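Local coordinates for protein TSSL (Francisella novicida, PDB 4ACK) that probably forms part of the inner-membrane complex of the type VI secretion system, the crystallised piece being its all-helical cytoplasmic domain, at residues I9-I13 / S41-L45; K2-I7 / P117-Q122. All coordinates share one frame; numbering follows the deposited sequence.

Contact 1. Residues I9-I13 / S41-L45; sequences IILDI and SIFFL
I9 reaches across to S41, F44 and L45, and its backbone stands opposite S41 with the CA atoms 6.5 Å apart. The two helical segments run nearly antiparallel, at 161°, with their axes 10.1 Å apart at the closest point. From CB, which points at the partner helix, the I9 side chain splits into two branches. The short branch, CG2, is anti to the backbone N (CG1 at chi1 -64°) and comes down on the backbone of the other helix: it lies 3.5 Å from S41 O, the carbonyl that accepts the helical bond from L45 N, and 4.0 Å from L45 CB. The long branch runs through CG1, fully extended at chi2, to CD1, which reaches F44 CB and L45 N, both at 4.0 Å. Here I9 lies across F44 but runs alongside L45, pointing the other way. The F44 ring turns away, leaving its CB to make the contact.

L45 also presents CD2 to I10 CG1 at 3.7 Å. Further along the helix, the CD1 methyl of I13 packs 3.7 Å from S41 CB. It also touches the CD1 methyl of I42 at 3.4 Å where the two side chains run crosswise, tighter than usual van der Waals contact. The I42 side chain leaves its helix away from the partner and bends back to make this touch. No hydrogen bond joins the segments. Helix 55-79 covers the inner side: I13 packs on L65 and V69, I42 on L66 and L45 on V62, while I10 lies against I119 and T123 of helix 118-129. The interlocking of branched aliphatic side chains between antiparallel neighbours is that of an all-helical bundle, here joining helices 4-20 and 30-52 of the DotU domain.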
loop_
_atom_site.group_PDB
_atom_site.type_symbol
_atom_site.label_atom_id
_atom_site.label_comp_id
_atom_site.label_asym_id
_atom_site.label_seq_id
_atom_site.Cartn_x
_atom_site.Cartn_y
_atom_site.Cartn_z
ATOM N N ILE A 9 -12.319 1.732 2.117
ATOM C CA ILE A 9 -11.620 0.512 2.397
ATOM C C ILE A 9 -10.064 0.729 2.559
ATOM O O ILE A 9 -9.451 0.154 3.449
ATOM C CB ILE A 9 -11.919 -0.491 1.350
ATOM C CG1 ILE A 9 -13.419 -0.838 1.389
ATOM C CG2 ILE A 9 -11.036 -1.716 1.545
ATOM C CD1 ILE A 9 -13.822 -1.916 0.343
ATOM N N ILE A 10 -9.458 1.553 1.709
ATOM C CA ILE A 10 -8.008 1.782 1.740
ATOM C C ILE A 10 -7.626 2.444 3.107
ATOM O O ILE A 10 -6.712 1.987 3.777
ATOM C CB ILE A 10 -7.568 2.638 0.516
ATOM C CG1 ILE A 10 -7.716 1.800 -0.787
ATOM C CG2 ILE A 10 -6.178 3.284 0.735
ATOM C CD1 ILE A 10 -7.807 2.700 -2.077
ATOM N N LEU A 11 -8.381 3.475 3.510
ATOM C CA LEU A 11 -8.327 4.044 4.880
ATOM C C LEU A 11 -8.493 3.035 5.976
ATOM O O LEU A 11 -7.758 3.055 6.947
ATOM C CB LEU A 11 -9.347 5.155 5.040
ATOM C CG LEU A 11 -9.051 6.343 4.133
ATOM C CD1 LEU A 11 -10.146 7.435 4.289
ATOM C CD2 LEU A 11 -7.662 6.915 4.438
ATOM N N ASP A 12 -9.412 2.104 5.807
ATOM C CA ASP A 12 -9.601 1.113 6.842
ATOM C C ASP A 12 -8.352 0.222 7.032
ATOM O O ASP A 12 -7.916 -0.015 8.179
ATOM C CB ASP A 12 -10.865 0.278 6.631
ATOM C CG ASP A 12 -11.371 -0.352 7.920
ATOM O OD1 ASP A 12 -11.324 0.321 8.978
ATOM O OD2 ASP A 12 -11.812 -1.526 7.877
ATOM N N ILE A 13 -7.812 -0.269 5.916
ATOM C CA ILE A 13 -6.555 -1.002 5.904
ATOM C C ILE A 13 -5.439 -0.165 6.488
ATOM O O ILE A 13 -4.690 -0.629 7.313
ATOM C CB ILE A 13 -6.211 -1.496 4.488
ATOM C CG1 ILE A 13 -7.222 -2.584 4.122
ATOM C CG2 ILE A 13 -4.779 -2.011 4.436
ATOM C CD1 ILE A 13 -7.446 -2.782 2.596
ATOM N N SER A 41 -10.875 -7.204 3.589
ATOM C CA SER A 41 -10.925 -5.885 2.986
ATOM C C SER A 41 -10.318 -5.814 1.543
ATOM O O SER A 41 -10.852 -5.137 0.680
ATOM C CB SER A 41 -10.217 -4.902 3.890
ATOM O OG SER A 41 -11.069 -4.584 4.954
ATOM N N ILE A 42 -9.242 -6.551 1.305
ATOM C CA ILE A 42 -8.632 -6.614 -0.012
ATOM C C ILE A 42 -9.561 -7.283 -1.013
ATOM O O ILE A 42 -9.734 -6.755 -2.119
ATOM C CB ILE A 42 -7.233 -7.293 -0.015
ATOM C CG1 ILE A 42 -6.248 -6.526 0.878
ATOM C CG2 ILE A 42 -6.657 -7.484 -1.467
ATOM C CD1 ILE A 42 -6.054 -5.085 0.511
ATOM N N PHE A 43 -10.160 -8.406 -0.627
ATOM C CA PHE A 43 -11.158 -9.075 -1.469
ATOM C C PHE A 43 -12.286 -8.153 -1.990
ATOM O O PHE A 43 -12.575 -8.164 -3.207
ATOM C CB PHE A 43 -11.813 -10.271 -0.806
ATOM C CG PHE A 43 -12.834 -10.945 -1.702
ATOM C CD1 PHE A 43 -14.151 -10.474 -1.769
ATOM C CD2 PHE A 43 -12.448 -11.997 -2.557
ATOM C CE1 PHE A 43 -15.088 -11.063 -2.647
ATOM C CE2 PHE A 43 -13.395 -12.614 -3.449
ATOM C CZ PHE A 43 -14.706 -12.146 -3.480
ATOM N N PHE A 44 -12.894 -7.386 -1.072
ATOM C CA PHE A 44 -13.910 -6.385 -1.388
ATOM C C PHE A 44 -13.326 -5.212 -2.209
ATOM O O PHE A 44 -14.006 -4.640 -3.073
ATOM C CB PHE A 44 -14.597 -5.829 -0.094
ATOM C CG PHE A 44 -15.548 -6.823 0.643
ATOM C CD1 PHE A 44 -16.814 -7.161 0.112
ATOM C CD2 PHE A 44 -15.199 -7.366 1.909
ATOM C CE1 PHE A 44 -17.698 -8.063 0.805
ATOM C CE2 PHE A 44 -16.064 -8.271 2.602
ATOM C CZ PHE A 44 -17.319 -8.611 2.045
ATOM N N LEU A 45 -12.117 -4.770 -1.882
ATOM C CA LEU A 45 -11.476 -3.705 -2.655
ATOM C C LEU A 45 -11.296 -4.220 -4.095
ATOM O O LEU A 45 -11.708 -3.583 -4.989
ATOM C CB LEU A 45 -10.143 -3.217 -2.067
ATOM C CG LEU A 45 -9.396 -2.047 -2.769
ATOM C CD1 LEU A 45 -10.281 -0.722 -3.048
ATOM C CD2 LEU A 45 -8.099 -1.687 -1.951
#

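Contact 2. Residues K2-I7 / P117-Q122; sequences KDFKEI and PQICYQ
The CA atoms of D3 and I119 are the nearest across the contact, 7.2 Å apart, where D3, in the left-handed region (phi/psi 48/33°), occupies the N-cap position of helix 4-20. I119 is the central side chain. Its CG1 lies 3.7 Å from I7 CD1, the two isoleucines lying side by side with their ends reversed, and its CD1 touches E6 CB at 3.7 Å. The other branch, CG2, faces D3 OD2 at 3.6 Å.

K2 folds over the outer side. Its chain, bent at three torsions, passes Q118 CB with CD and brings CE to 3.4 Å from Q122 OE1, an oxygen that also rests near I7 CD1. The salt bridge from K2 NZ to D3 OD2, on the anti side of the carboxylate, is modelled at a short 2.5 Å. K2 NZ also lies 3.0 Å from I119 N, another donor, so the position of this ammonium group is doubtful.

D3 makes no capping bond with its side chain: OD1 forms a salt bridge with K52, and OD2 takes a hydrogen bond from Y53 OH. K52 also pairs with E6 OE2, tying both acids to the end of helix 30-52. I61 of helix 55-79 backs I119. The arrangement is helix-helix packing in an all-helical fold, an isoleucine contact with charged and amide groups at its edge, where the N-terminal helix meets helix 118-129.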
loop_
_atom_site.group_PDB
_atom_site.type_symbol
_atom_site.label_atom_id
_atom_site.label_comp_id
_atom_site.label_asym_id
_atom_site.label_seq_id
_atom_site.Cartn_x
_atom_site.Cartn_y
_atom_site.Cartn_z
ATOM N N LYS A 2 -16.679 9.868 -6.158
ATOM C CA LYS A 2 -15.874 8.960 -7.017
ATOM C C LYS A 2 -15.215 7.791 -6.244
ATOM O O LYS A 2 -14.366 8.044 -5.372
ATOM C CB LYS A 2 -14.740 9.785 -7.685
ATOM C CG LYS A 2 -13.534 10.165 -6.697
ATOM C CD LYS A 2 -12.048 9.969 -7.282
ATOM C CE LYS A 2 -11.497 8.528 -7.203
ATOM N NZ LYS A 2 -11.186 7.764 -8.571
ATOM N N ASP A 3 -15.568 6.532 -6.521
ATOM C CA ASP A 3 -14.855 5.440 -5.831
ATOM C C ASP A 3 -14.746 5.656 -4.320
ATOM O O ASP A 3 -13.735 5.240 -3.704
ATOM C CB ASP A 3 -13.426 5.335 -6.395
ATOM C CG ASP A 3 -13.410 5.062 -7.910
ATOM O OD1 ASP A 3 -14.281 4.302 -8.398
ATOM O OD2 ASP A 3 -12.572 5.636 -8.605
ATOM N N PHE A 4 -15.761 6.303 -3.717
ATOM C CA PHE A 4 -15.706 6.657 -2.288
ATOM C C PHE A 4 -15.615 5.382 -1.466
ATOM O O PHE A 4 -14.863 5.272 -0.513
ATOM C CB PHE A 4 -16.913 7.556 -1.889
ATOM C CG PHE A 4 -16.986 7.912 -0.407
ATOM C CD1 PHE A 4 -17.654 7.074 0.492
ATOM C CD2 PHE A 4 -16.431 9.092 0.078
ATOM C CE1 PHE A 4 -17.748 7.385 1.865
ATOM C CE2 PHE A 4 -16.518 9.413 1.478
ATOM C CZ PHE A 4 -17.177 8.550 2.355
ATOM N N LYS A 5 -16.329 4.372 -1.885
ATOM C CA LYS A 5 -16.367 3.170 -1.117
ATOM C C LYS A 5 -14.966 2.476 -1.101
ATOM O O LYS A 5 -14.567 1.851 -0.106
ATOM C CB LYS A 5 -17.429 2.314 -1.767
ATOM C CG LYS A 5 -17.578 0.924 -1.322
ATOM C CD LYS A 5 -18.655 0.335 -2.256
ATOM C CE LYS A 5 -19.658 -0.507 -1.479
ATOM N NZ LYS A 5 -20.906 -0.754 -2.286
ATOM N N GLU A 6 -14.244 2.587 -2.218
ATOM C CA GLU A 6 -12.922 2.010 -2.308
ATOM C C GLU A 6 -11.980 2.766 -1.398
ATOM O O GLU A 6 -11.219 2.156 -0.614
ATOM C CB GLU A 6 -12.448 1.994 -3.764
ATOM C CG GLU A 6 -13.243 0.986 -4.588
ATOM C CD GLU A 6 -14.441 1.609 -5.365
ATOM O OE1 GLU A 6 -15.147 2.529 -4.886
ATOM O OE2 GLU A 6 -14.666 1.168 -6.505
ATOM N N ILE A 7 -12.014 4.090 -1.498
ATOM C CA ILE A 7 -11.181 4.901 -0.659
ATOM C C ILE A 7 -11.343 4.494 0.821
ATOM O O ILE A 7 -10.346 4.229 1.521
ATOM C CB ILE A 7 -11.395 6.403 -0.861
ATOM C CG1 ILE A 7 -10.858 6.873 -2.209
ATOM C CG2 ILE A 7 -10.668 7.181 0.208
ATOM C CD1 ILE A 7 -9.288 6.737 -2.319
ATOM N N PRO A 117 -7.386 6.883 -13.322
ATOM C CA PRO A 117 -8.369 7.489 -12.435
ATOM C C PRO A 117 -7.710 8.144 -11.231
ATOM O O PRO A 117 -6.609 7.755 -10.847
ATOM C CB PRO A 117 -9.192 6.317 -11.954
ATOM C CG PRO A 117 -8.377 5.083 -12.286
ATOM C CD PRO A 117 -7.608 5.449 -13.507
ATOM N N GLN A 118 -8.397 9.101 -10.622
ATOM C CA GLN A 118 -7.857 9.880 -9.509
ATOM C C GLN A 118 -7.468 9.020 -8.294
ATOM O O GLN A 118 -6.513 9.321 -7.620
ATOM C CB GLN A 118 -8.882 10.924 -9.053
ATOM C CG GLN A 118 -8.265 11.983 -8.182
ATOM C CD GLN A 118 -7.395 12.964 -8.992
ATOM O OE1 GLN A 118 -7.037 12.726 -10.176
ATOM N NE2 GLN A 118 -7.068 14.073 -8.366
ATOM N N ILE A 119 -8.216 7.954 -8.047
ATOM C CA ILE A 119 -7.883 7.010 -6.988
ATOM C C ILE A 119 -6.408 6.410 -7.046
ATOM O O ILE A 119 -5.830 6.050 -5.986
ATOM C CB ILE A 119 -8.952 5.904 -6.855
ATOM C CG1 ILE A 119 -8.672 5.062 -5.599
ATOM C CG2 ILE A 119 -9.057 5.022 -8.146
ATOM C CD1 ILE A 119 -9.803 4.173 -5.145
ATOM N N CYS A 120 -5.846 6.273 -8.266
ATOM C CA CYS A 120 -4.416 5.839 -8.416
ATOM C C CYS A 120 -3.485 6.778 -7.674
ATOM O O CYS A 120 -2.708 6.326 -6.853
ATOM C CB CYS A 120 -3.997 5.754 -9.888
ATOM S SG CYS A 120 -4.799 4.382 -10.691
ATOM N N TYR A 121 -3.593 8.081 -7.964
ATOM C CA TYR A 121 -2.800 9.118 -7.316
ATOM C C TYR A 121 -3.056 9.299 -5.800
ATOM O O TYR A 121 -2.121 9.722 -5.043
ATOM C CB TYR A 121 -2.999 10.451 -8.050
ATOM C CG TYR A 121 -2.781 10.304 -9.559
ATOM C CD1 TYR A 121 -3.818 9.904 -10.401
ATOM C CD2 TYR A 121 -1.510 10.522 -10.140
ATOM C CE1 TYR A 121 -3.627 9.751 -11.829
ATOM C CE2 TYR A 121 -1.293 10.355 -11.556
ATOM C CZ TYR A 121 -2.358 9.959 -12.388
ATOM O OH TYR A 121 -2.144 9.746 -13.776
ATOM N N GLN A 122 -4.326 9.080 -5.368
ATOM C CA GLN A 122 -4.737 9.270 -3.985
ATOM C C GLN A 122 -4.188 8.123 -3.179
ATOM O O GLN A 122 -3.810 8.291 -2.039
ATOM C CB GLN A 122 -6.291 9.253 -3.836
ATOM C CG GLN A 122 -6.990 10.434 -4.561
ATOM C CD GLN A 122 -8.542 10.375 -4.499
ATOM O OE1 GLN A 122 -9.176 9.378 -4.896
ATOM N NE2 GLN A 122 -9.151 11.466 -4.013
#

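In the fold
Both contacts use helix 4-20, contact 2 at its start and contact 1 nearly two turns further on, and their centres lie 12 Å apart. They touch directly: L45 CD1 meets E6 CB at 3.5 Å, and I10 CD1 meets I119 CD1 at 3.9 Å. Each is partly buried, with contact 1 somewhat nearer the middle of the chain. Contact 1 joins successive helices, 28 residues apart at the closest ends, through aliphatic side chains. Contact 2 bridges more than a hundred residues and mixes an isoleucine centre with lysine, acid and amide groups. Helix 55-79 touches side chains of both. Helix 4-20 packs against helix 30-52 in contact 1 and helix 118-129 in contact 2.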